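Local structure of aspartate aminotransferase (Giardia lamblia, 3MEB) at residues A[88-93]-A[322-327]; A[146-151]-A[202-207]; A[194-199]-A[229-234]. The protein probably catalyses the pyridoxal-phosphate-dependent exchange of an amino group between L-aspartate and 2-oxoglutarate, giving oxaloacetate and L-glutamate, as a homodimer. One frame throughout, in Å; residues are numbered along the deposited sequence.

Contact 1 of 3, residues A[88-93]-A[322-327]; sequences KEYPPV and WSMSAI. With EDO (1,2-ethanediol), chain L.
Met324 crosses the ring of Tyr90 at about a right angle and meets it obliquely through the end of its side chain. Met324 CE lies 3.4 Å from Tyr90 CD1, and Met324 SD sits 4.6 Å from the centroid of the Tyr90 ring, a Met-aromatic contact. The thioether gets there by folding: CG stands between the backbone N and the carbonyl carbon (chi1 79°), and two further bends bring the sulfur and methyl against the CD1 side of the ring. At the root of that curl, Met324 CG presses on the rim of the Pro91 ring, 3.5 Å from Pro91 CG, a tight fit. Ile327 approaches the same proline from another direction, its branch CG2 lying 3.7 Å from Pro91 CD while CD1 extends to the backbone of Lys88. No direct hydrogen bond joins the segments. Two waters do so instead: one links Pro92 O to Ser325 N, the other lies between Val93 O and Ser325 OG, a hydroxyl that also receives Trp322 NE1 in the indole plane (3.1 Å, 166°). Ser323 OG donates to an ethanediol molecule beside the Tyr90 hydroxyl. The second subunit closes over this region, Lys88 bridging to its Glu76 and Tyr90 packing on its Lys277. Tyr90 thus serves the cofactor site across the dimer interface, the shared active-site architecture of aspartate aminotransferases.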
loop_
_atom_site.group_PDB
_atom_site.type_symbol
_atom_site.label_atom_id
_atom_site.label_comp_id
_atom_site.label_asym_id
_atom_site.label_seq_id
_atom_site.Cartn_x
_atom_site.Cartn_y
_atom_site.Cartn_z
ATOM N N LYS A 88 -0.175 16.328 -5.364
ATOM C CA LYS A 88 -0.774 15.062 -4.962
ATOM C C LYS A 88 -1.035 14.157 -6.154
ATOM O O LYS A 88 -1.917 13.303 -6.084
ATOM C CB LYS A 88 -2.074 15.344 -4.167
ATOM C CG LYS A 88 -1.746 16.099 -2.862
ATOM C CD LYS A 88 -2.888 16.145 -1.860
ATOM C CE LYS A 88 -2.537 17.089 -0.677
ATOM N NZ LYS A 88 -1.376 16.562 0.053
ATOM N N GLU A 89 -0.289 14.356 -7.238
ATOM C CA GLU A 89 -0.450 13.544 -8.427
ATOM C C GLU A 89 0.180 12.200 -8.221
ATOM O O GLU A 89 0.930 11.984 -7.254
ATOM C CB GLU A 89 0.142 14.235 -9.656
ATOM C CG GLU A 89 -0.426 15.661 -9.913
ATOM C CD GLU A 89 -1.952 15.638 -10.039
ATOM O OE1 GLU A 89 -2.422 14.819 -10.845
ATOM O OE2 GLU A 89 -2.649 16.396 -9.332
ATOM N N TYR A 90 -0.151 11.271 -9.097
ATOM C CA TYR A 90 0.444 9.955 -9.004
ATOM C C TYR A 90 1.974 10.127 -9.118
ATOM O O TYR A 90 2.437 10.783 -10.043
ATOM C CB TYR A 90 -0.021 9.052 -10.121
ATOM C CG TYR A 90 -1.464 8.602 -10.087
ATOM C CD1 TYR A 90 -1.976 7.864 -9.007
ATOM C CD2 TYR A 90 -2.312 8.867 -11.164
ATOM C CE1 TYR A 90 -3.299 7.395 -9.003
ATOM C CE2 TYR A 90 -3.634 8.403 -11.175
ATOM C CZ TYR A 90 -4.117 7.682 -10.091
ATOM O OH TYR A 90 -5.409 7.266 -10.113
ATOM N N PRO A 91 2.740 9.530 -8.185
ATOM C CA PRO A 91 4.188 9.558 -8.362
ATOM C C PRO A 91 4.662 8.607 -9.450
ATOM O O PRO A 91 3.870 7.807 -10.001
ATOM C CB PRO A 91 4.706 9.072 -7.001
ATOM C CG PRO A 91 3.661 8.067 -6.578
ATOM C CD PRO A 91 2.349 8.669 -7.050
ATOM N N PRO A 92 5.944 8.730 -9.809
ATOM C CA PRO A 92 6.520 7.764 -10.716
ATOM C C PRO A 92 6.376 6.389 -10.104
ATOM O O PRO A 92 6.439 6.248 -8.876
ATOM C CB PRO A 92 7.989 8.208 -10.818
ATOM C CG PRO A 92 8.005 9.598 -10.448
ATOM C CD PRO A 92 6.848 9.856 -9.528
ATOM N N VAL A 93 6.167 5.368 -10.932
ATOM C CA VAL A 93 5.851 4.045 -10.403
ATOM C C VAL A 93 6.940 3.488 -9.404
ATOM O O VAL A 93 6.591 2.797 -8.446
ATOM C CB VAL A 93 5.528 3.031 -11.549
ATOM C CG1 VAL A 93 4.149 3.349 -12.213
ATOM C CG2 VAL A 93 6.614 3.048 -12.604
ATOM N N TRP A 322 -1.245 -2.340 -5.650
ATOM C CA TRP A 322 -1.695 -1.035 -5.183
ATOM C C TRP A 322 -1.349 0.156 -6.111
ATOM O O TRP A 322 -1.442 1.313 -5.689
ATOM C CB TRP A 322 -1.190 -0.752 -3.760
ATOM C CG TRP A 322 0.242 -0.700 -3.592
ATOM C CD1 TRP A 322 1.054 0.323 -3.917
ATOM C CD2 TRP A 322 1.082 -1.710 -2.983
ATOM N NE1 TRP A 322 2.358 0.031 -3.578
ATOM C CE2 TRP A 322 2.405 -1.223 -3.023
ATOM C CE3 TRP A 322 0.846 -2.984 -2.451
ATOM C CZ2 TRP A 322 3.473 -1.947 -2.513
ATOM C CZ3 TRP A 322 1.901 -3.698 -1.956
ATOM C CH2 TRP A 322 3.206 -3.197 -2.011
ATOM N N SER A 323 -1.030 -0.164 -7.371
ATOM C CA SER A 323 -0.776 0.769 -8.463
ATOM C C SER A 323 0.559 1.491 -8.390
ATOM O O SER A 323 1.477 1.208 -9.194
ATOM C CB SER A 323 -1.940 1.727 -8.685
ATOM O OG SER A 323 -1.855 2.206 -10.004
ATOM N N MET A 324 0.696 2.391 -7.415
ATOM C CA MET A 324 2.030 2.889 -7.057
ATOM C C MET A 324 1.968 3.357 -5.605
ATOM O O MET A 324 0.883 3.300 -4.977
ATOM C CB MET A 324 2.540 3.947 -8.032
ATOM C CG MET A 324 1.974 5.297 -7.832
ATOM S SD MET A 324 0.208 5.393 -8.028
ATOM C CE MET A 324 0.067 5.306 -9.851
ATOM N N SER A 325 3.102 3.790 -5.069
ATOM C CA SER A 325 3.273 3.865 -3.626
ATOM C C SER A 325 2.919 5.279 -3.123
ATOM O O SER A 325 2.512 6.146 -3.920
ATOM C CB SER A 325 4.668 3.339 -3.241
ATOM O OG SER A 325 4.765 1.913 -3.482
ATOM N N ALA A 326 2.968 5.486 -1.817
ATOM C CA ALA A 326 2.353 6.648 -1.202
ATOM C C ALA A 326 3.322 7.823 -1.036
ATOM O O ALA A 326 4.414 7.674 -0.509
ATOM C CB ALA A 326 1.740 6.278 0.143
ATOM N N ILE A 327 2.894 9.002 -1.447
ATOM C CA ILE A 327 3.807 10.132 -1.621
ATOM C C ILE A 327 4.266 10.834 -0.338
ATOM O O ILE A 327 5.363 11.344 -0.283
ATOM C CB ILE A 327 3.225 11.171 -2.566
ATOM C CG1 ILE A 327 1.926 11.813 -2.024
ATOM C CG2 ILE A 327 2.965 10.550 -3.962
ATOM C CD1 ILE A 327 1.205 12.754 -3.052
HETATM C C1 EDO L . -4.392 4.751 -11.779
HETATM O O1 EDO L . -3.840 3.956 -10.706
HETATM C C2 EDO L . -3.503 4.846 -13.003
HETATM O O2 EDO L . -3.886 3.876 -13.992
HETATM O O HOH W 1 5.575 4.881 -6.334
HETATM O O HOH W 2 6.317 1.967 -5.748
#

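Contact 2 of 3, residues A[146-151]-A[202-207]; sequences AEFYMP and KSIFLF
Strands 148-151 and 204-207 run parallel, their axes 4.7 Å apart at closest approach and inclined by 24°, with Phe148 paired to Ile204 and Tyr149 to Phe205. Three backbone hydrogen bonds stitch them together: Ile204 N to Glu147 O (2.8 Å), Tyr149 N to Ile204 O, and Leu206 N to Tyr149 O (2.9 Å). The middle one is the most bent of the three, and Ile204 O also faces the CA of Phe148. Tyr149 and Phe205 point the same way from their neighbouring strands and form an offset stack, centroids 4.7 Å apart and planes at 18°. Both rings have CG beside the backbone N and anti to the carbonyl carbon, a shared choice that keeps them side by side; Phe205 CZ lies over one face of the tyrosine ring, toward its rim, and Phe205 CD1 reaches Tyr149 CB at 3.4 Å. These are inner strands of the mixed seven-stranded sheet of the large, cofactor-binding domain of this fold-type I enzyme, with strand 174-176 beyond one and strand 237-242 beyond the other. On the opposite face, Phe148 swings its CG anti to the backbone N (chi1 -166°), which lays the ring obliquely across Ile204 and Leu206: CE2 meets Ile204 CG2 at 3.7 Å and CE1 meets Leu206 CB. Ala146 CB abuts Ile204 CD1 at the strand entry, and Met150 SD runs alongside Leu206 CD2. Helix 157-166 packs on Met150 and Leu206. Where the strands begin, a water accepts from Glu147 N and donates to Ser203 OG (2.8 Å), a hydroxyl also bonded to Pro200 O.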
loop_
_atom_site.group_PDB
_atom_site.type_symbol
_atom_site.label_atom_id
_atom_site.label_comp_id
_atom_site.label_asym_id
_atom_site.label_seq_id
_atom_site.Cartn_x
_atom_site.Cartn_y
_atom_site.Cartn_z
ATOM N N ALA A 146 14.044 -22.006 -5.650
ATOM C CA ALA A 146 14.974 -21.681 -4.567
ATOM C C ALA A 146 14.332 -21.834 -3.199
ATOM O O ALA A 146 13.245 -21.311 -2.950
ATOM C CB ALA A 146 15.534 -20.246 -4.719
ATOM N N GLU A 147 15.033 -22.527 -2.307
ATOM C CA GLU A 147 14.580 -22.665 -0.934
ATOM C C GLU A 147 14.761 -21.350 -0.213
ATOM O O GLU A 147 15.737 -20.650 -0.457
ATOM C CB GLU A 147 15.382 -23.715 -0.183
ATOM C CG GLU A 147 15.591 -25.007 -0.915
ATOM C CD GLU A 147 14.599 -26.054 -0.562
ATOM O OE1 GLU A 147 13.432 -25.704 -0.250
ATOM O OE2 GLU A 147 15.011 -27.226 -0.593
ATOM N N PHE A 148 13.813 -21.023 0.663
ATOM C CA PHE A 148 13.837 -19.792 1.453
ATOM C C PHE A 148 14.032 -20.150 2.925
ATOM O O PHE A 148 13.258 -20.958 3.458
ATOM C CB PHE A 148 12.508 -19.085 1.303
ATOM C CG PHE A 148 12.526 -17.670 1.776
ATOM C CD1 PHE A 148 12.439 -17.378 3.126
ATOM C CD2 PHE A 148 12.614 -16.627 0.860
ATOM C CE1 PHE A 148 12.469 -16.078 3.572
ATOM C CE2 PHE A 148 12.629 -15.332 1.291
ATOM C CZ PHE A 148 12.536 -15.057 2.659
ATOM N N TYR A 149 15.025 -19.548 3.573
ATOM C CA TYR A 149 15.414 -19.898 4.947
ATOM C C TYR A 149 15.193 -18.725 5.916
ATOM O O TYR A 149 15.686 -17.618 5.698
ATOM C CB TYR A 149 16.899 -20.310 4.993
ATOM C CG TYR A 149 17.161 -21.685 4.458
ATOM C CD1 TYR A 149 17.376 -22.774 5.311
ATOM C CD2 TYR A 149 17.232 -21.907 3.112
ATOM C CE1 TYR A 149 17.625 -24.040 4.808
ATOM C CE2 TYR A 149 17.479 -23.195 2.608
ATOM C CZ TYR A 149 17.667 -24.229 3.443
ATOM O OH TYR A 149 17.897 -25.468 2.884
ATOM N N MET A 150 14.403 -18.949 6.954
ATOM C CA MET A 150 14.186 -17.940 7.974
ATOM C C MET A 150 15.048 -18.250 9.178
ATOM O O MET A 150 15.318 -19.411 9.430
ATOM C CB MET A 150 12.753 -17.953 8.447
ATOM C CG MET A 150 11.714 -17.938 7.364
ATOM S SD MET A 150 10.665 -16.534 7.559
ATOM C CE MET A 150 9.476 -16.816 6.229
ATOM N N PRO A 151 15.479 -17.222 9.946
ATOM C CA PRO A 151 16.058 -17.562 11.248
ATOM C C PRO A 151 14.999 -18.268 12.131
ATOM O O PRO A 151 13.772 -18.010 11.958
ATOM C CB PRO A 151 16.443 -16.200 11.824
ATOM C CG PRO A 151 15.536 -15.218 11.096
ATOM C CD PRO A 151 15.315 -15.773 9.767
ATOM N N LYS A 202 22.534 -21.521 -4.012
ATOM C CA LYS A 202 21.582 -20.513 -4.498
ATOM C C LYS A 202 20.258 -20.531 -3.735
ATOM O O LYS A 202 19.186 -20.308 -4.301
ATOM C CB LYS A 202 21.371 -20.632 -6.012
ATOM C CG LYS A 202 22.713 -20.653 -6.759
ATOM C CD LYS A 202 22.553 -21.014 -8.230
ATOM C CE LYS A 202 23.916 -21.058 -8.946
ATOM N NZ LYS A 202 23.775 -21.212 -10.436
ATOM N N SER A 203 20.350 -20.781 -2.433
ATOM C CA SER A 203 19.194 -20.650 -1.561
ATOM C C SER A 203 19.077 -19.188 -1.091
ATOM O O SER A 203 20.021 -18.417 -1.238
ATOM C CB SER A 203 19.323 -21.612 -0.380
ATOM O OG SER A 203 19.170 -22.938 -0.845
ATOM N N ILE A 204 17.923 -18.825 -0.529
ATOM C CA ILE A 204 17.657 -17.464 -0.078
ATOM C C ILE A 204 17.640 -17.451 1.455
ATOM O O ILE A 204 16.971 -18.295 2.067
ATOM C CB ILE A 204 16.292 -16.964 -0.602
ATOM C CG1 ILE A 204 16.217 -17.026 -2.127
ATOM C CG2 ILE A 204 15.997 -15.527 -0.122
ATOM C CD1 ILE A 204 14.779 -17.113 -2.691
ATOM N N PHE A 205 18.390 -16.540 2.070
ATOM C CA PHE A 205 18.429 -16.450 3.526
ATOM C C PHE A 205 17.928 -15.116 3.943
ATOM O O PHE A 205 18.452 -14.100 3.500
ATOM C CB PHE A 205 19.856 -16.708 4.069
ATOM C CG PHE A 205 20.244 -18.148 3.977
ATOM C CD1 PHE A 205 20.019 -19.009 5.023
ATOM C CD2 PHE A 205 20.713 -18.671 2.780
ATOM C CE1 PHE A 205 20.312 -20.352 4.893
ATOM C CE2 PHE A 205 21.016 -20.010 2.660
ATOM C CZ PHE A 205 20.817 -20.839 3.721
ATOM N N LEU A 206 16.891 -15.122 4.774
ATOM C CA LEU A 206 16.383 -13.887 5.358
ATOM C C LEU A 206 17.213 -13.558 6.583
ATOM O O LEU A 206 17.421 -14.434 7.458
ATOM C CB LEU A 206 14.905 -14.063 5.750
ATOM C CG LEU A 206 14.149 -12.836 6.244
ATOM C CD1 LEU A 206 13.980 -11.750 5.173
ATOM C CD2 LEU A 206 12.775 -13.308 6.755
ATOM N N PHE A 207 17.730 -12.329 6.616
ATOM C CA PHE A 207 18.575 -11.851 7.702
ATOM C C PHE A 207 18.001 -10.564 8.186
ATOM O O PHE A 207 17.519 -9.756 7.388
ATOM C CB PHE A 207 19.992 -11.505 7.218
ATOM C CG PHE A 207 20.827 -12.682 6.861
ATOM C CD1 PHE A 207 21.169 -13.630 7.823
ATOM C CD2 PHE A 207 21.281 -12.850 5.564
ATOM C CE1 PHE A 207 21.952 -14.760 7.462
ATOM C CE2 PHE A 207 22.063 -13.928 5.208
ATOM C CZ PHE A 207 22.398 -14.890 6.154
HETATM O O HOH W 3 17.558 -23.549 -3.063
#

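Contact 3 of 3, residues A[194-199]-A[229-234]; sequences KDIQSA and PIMKEK
Lys234 sends its ammonium group to the C-terminal end of helix 194-198, where NZ lies within hydrogen-bonding distance of two backbone carbonyls, Gln197 O at 2.7 Å and Ala199 O at 2.6 Å. NZ lies nearly in line with the C=O bond of Ala199 (163°), whereas at Gln197 O it stands above the carbonyl plane; CE crowds both oxygens, so the exact placement of the ammonium is doubtful. Bends at chi2 and chi3 fold the lysine across the gap, Lys234 CD passing 3.8 Å from Gln197 NE2. A positive charge here should interact favourably with the helix dipole. Segments 194-198 and 229-234 run nearly parallel (12°) on one face of the central sheet. Helix 189-198 leads into strand 204-208, which with helix 221-234 and parallel strand 237-242 forms a beta-alpha-beta crossover of the large domain. Gln197 leaves with CG anti to the backbone N (chi1 -175°) and then turns at chi2, which brings its amide toward the side chains of the neighbouring helix. Gln197 OE1 rests on Ile230 CG2 at 3.7 Å, while Gln197 NE2 makes a weak hydrogen bond to Glu233 OE2 (3.5 Å), the amide and carboxylate planes turned well away from coplanar. Nearer the sheet, Ile196 CG2 meets Ile230 CG2 at 3.7 Å and also touches Met231 SD; Phe205 and Phe207 of the strand lie beneath.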
loop_
_atom_site.group_PDB
_atom_site.type_symbol
_atom_site.label_atom_id
_atom_site.label_comp_id
_atom_site.label_asym_id
_atom_site.label_seq_id
_atom_site.Cartn_x
_atom_site.Cartn_y
_atom_site.Cartn_z
ATOM N N LYS A 194 26.677 -24.246 9.945
ATOM C CA LYS A 194 26.416 -25.592 9.377
ATOM C C LYS A 194 25.169 -25.575 8.548
ATOM O O LYS A 194 25.137 -26.145 7.460
ATOM C CB LYS A 194 26.312 -26.663 10.474
ATOM C CG LYS A 194 27.685 -26.966 11.100
ATOM C CD LYS A 194 27.604 -27.768 12.412
ATOM C CE LYS A 194 28.982 -28.030 13.003
ATOM N NZ LYS A 194 28.902 -29.042 14.088
ATOM N N ASP A 195 24.141 -24.899 9.070
ATOM C CA ASP A 195 22.858 -24.839 8.415
ATOM C C ASP A 195 22.956 -24.124 7.064
ATOM O O ASP A 195 22.365 -24.570 6.064
ATOM C CB ASP A 195 21.840 -24.160 9.320
ATOM C CG ASP A 195 21.317 -25.074 10.413
ATOM O OD1 ASP A 195 21.661 -26.290 10.438
ATOM O OD2 ASP A 195 20.542 -24.585 11.256
ATOM N N ILE A 196 23.736 -23.050 7.016
ATOM C CA ILE A 196 23.843 -22.236 5.795
ATOM C C ILE A 196 24.759 -22.933 4.812
ATOM O O ILE A 196 24.532 -22.910 3.589
ATOM C CB ILE A 196 24.303 -20.786 6.108
ATOM C CG1 ILE A 196 23.270 -20.116 6.997
ATOM C CG2 ILE A 196 24.513 -19.959 4.841
ATOM C CD1 ILE A 196 23.618 -18.663 7.384
ATOM N N GLN A 197 25.749 -23.629 5.350
ATOM C CA GLN A 197 26.660 -24.422 4.521
ATOM C C GLN A 197 25.988 -25.669 3.917
ATOM O O GLN A 197 26.348 -26.057 2.822
ATOM C CB GLN A 197 27.929 -24.819 5.314
ATOM C CG GLN A 197 29.021 -25.569 4.507
ATOM C CD GLN A 197 29.862 -24.648 3.623
ATOM O OE1 GLN A 197 30.383 -23.634 4.093
ATOM N NE2 GLN A 197 30.018 -25.011 2.347
ATOM N N SER A 198 25.027 -26.258 4.631
ATOM C CA SER A 198 24.366 -27.500 4.205
ATOM C C SER A 198 23.182 -27.297 3.247
ATOM O O SER A 198 22.744 -28.243 2.587
ATOM C CB SER A 198 23.894 -28.269 5.439
ATOM O OG SER A 198 25.005 -28.675 6.212
ATOM N N ALA A 199 22.665 -26.074 3.177
ATOM C CA ALA A 199 21.550 -25.757 2.287
ATOM C C ALA A 199 21.973 -25.928 0.825
ATOM O O ALA A 199 23.151 -25.751 0.489
ATOM C CB ALA A 199 21.057 -24.323 2.521
ATOM N N PRO A 229 32.241 -15.770 3.427
ATOM C CA PRO A 229 32.737 -16.807 2.509
ATOM C C PRO A 229 31.776 -18.001 2.259
ATOM O O PRO A 229 31.864 -18.629 1.197
ATOM C CB PRO A 229 34.013 -17.301 3.199
ATOM C CG PRO A 229 33.777 -16.963 4.665
ATOM C CD PRO A 229 33.113 -15.644 4.608
ATOM N N ILE A 230 30.900 -18.318 3.222
ATOM C CA ILE A 230 29.943 -19.406 3.060
ATOM C C ILE A 230 28.928 -18.959 1.983
ATOM O O ILE A 230 28.578 -19.699 1.065
ATOM C CB ILE A 230 29.154 -19.698 4.380
ATOM C CG1 ILE A 230 30.069 -20.159 5.518
ATOM C CG2 ILE A 230 28.058 -20.746 4.158
ATOM C CD1 ILE A 230 29.357 -20.147 6.878
ATOM N N MET A 231 28.474 -17.720 2.116
ATOM C CA MET A 231 27.509 -17.124 1.203
ATOM C C MET A 231 28.078 -17.022 -0.209
ATOM O O MET A 231 27.367 -17.295 -1.189
ATOM C CB MET A 231 27.094 -15.738 1.725
ATOM C CG MET A 231 26.351 -15.766 3.042
ATOM S SD MET A 231 24.677 -16.429 2.987
ATOM C CE MET A 231 23.818 -15.278 1.910
ATOM N N LYS A 232 29.352 -16.643 -0.305
ATOM C CA LYS A 232 30.068 -16.571 -1.586
ATOM C C LYS A 232 30.226 -17.967 -2.174
ATOM O O LYS A 232 29.892 -18.186 -3.334
ATOM C CB LYS A 232 31.468 -15.957 -1.418
ATOM C CG LYS A 232 31.515 -14.419 -1.131
ATOM C CD LYS A 232 31.092 -13.599 -2.336
ATOM C CE LYS A 232 32.107 -13.630 -3.471
ATOM N NZ LYS A 232 31.399 -13.166 -4.717
ATOM N N GLU A 233 30.728 -18.899 -1.364
ATOM C CA GLU A 233 30.993 -20.272 -1.822
ATOM C C GLU A 233 29.733 -20.980 -2.291
ATOM O O GLU A 233 29.747 -21.672 -3.307
ATOM C CB GLU A 233 31.644 -21.108 -0.711
ATOM C CG GLU A 233 31.698 -22.611 -1.038
ATOM C CD GLU A 233 32.387 -23.442 0.033
ATOM O OE1 GLU A 233 32.885 -22.876 1.040
ATOM O OE2 GLU A 233 32.437 -24.675 -0.148
ATOM N N LYS A 234 28.646 -20.809 -1.542
ATOM C CA LYS A 234 27.354 -21.435 -1.862
ATOM C C LYS A 234 26.467 -20.626 -2.841
ATOM O O LYS A 234 25.383 -21.089 -3.236
ATOM C CB LYS A 234 26.570 -21.647 -0.560
ATOM C CG LYS A 234 27.269 -22.501 0.472
ATOM C CD LYS A 234 27.218 -23.978 0.057
ATOM C CE LYS A 234 25.798 -24.532 0.076
ATOM N NZ LYS A 234 25.756 -26.031 0.174
#

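Contacts 2 and 3 are neighbours, their centres about 11 Å apart, and both lie inside the long chain loop that contact 1 closes. Their segments alternate along the chain: strand 148-151, helix 189-198, strand 204-208, helix 221-234. Helices of contact 3 pack against the strand that contact 2 supplies: Phe205 CE1 touches Ile196 CG1 at 3.6 Å, and Lys202 N probably hydrogen-bonds to Lys234 O. Contact 1 stands apart, its centre about 31 Å from that of contact 2 and about 39 Å from that of contact 3, at the dimer interface. Sheet and helix layer form part of the large domain, whereas contact 1 brings Tyr90 to the cofactor site shared with its partner.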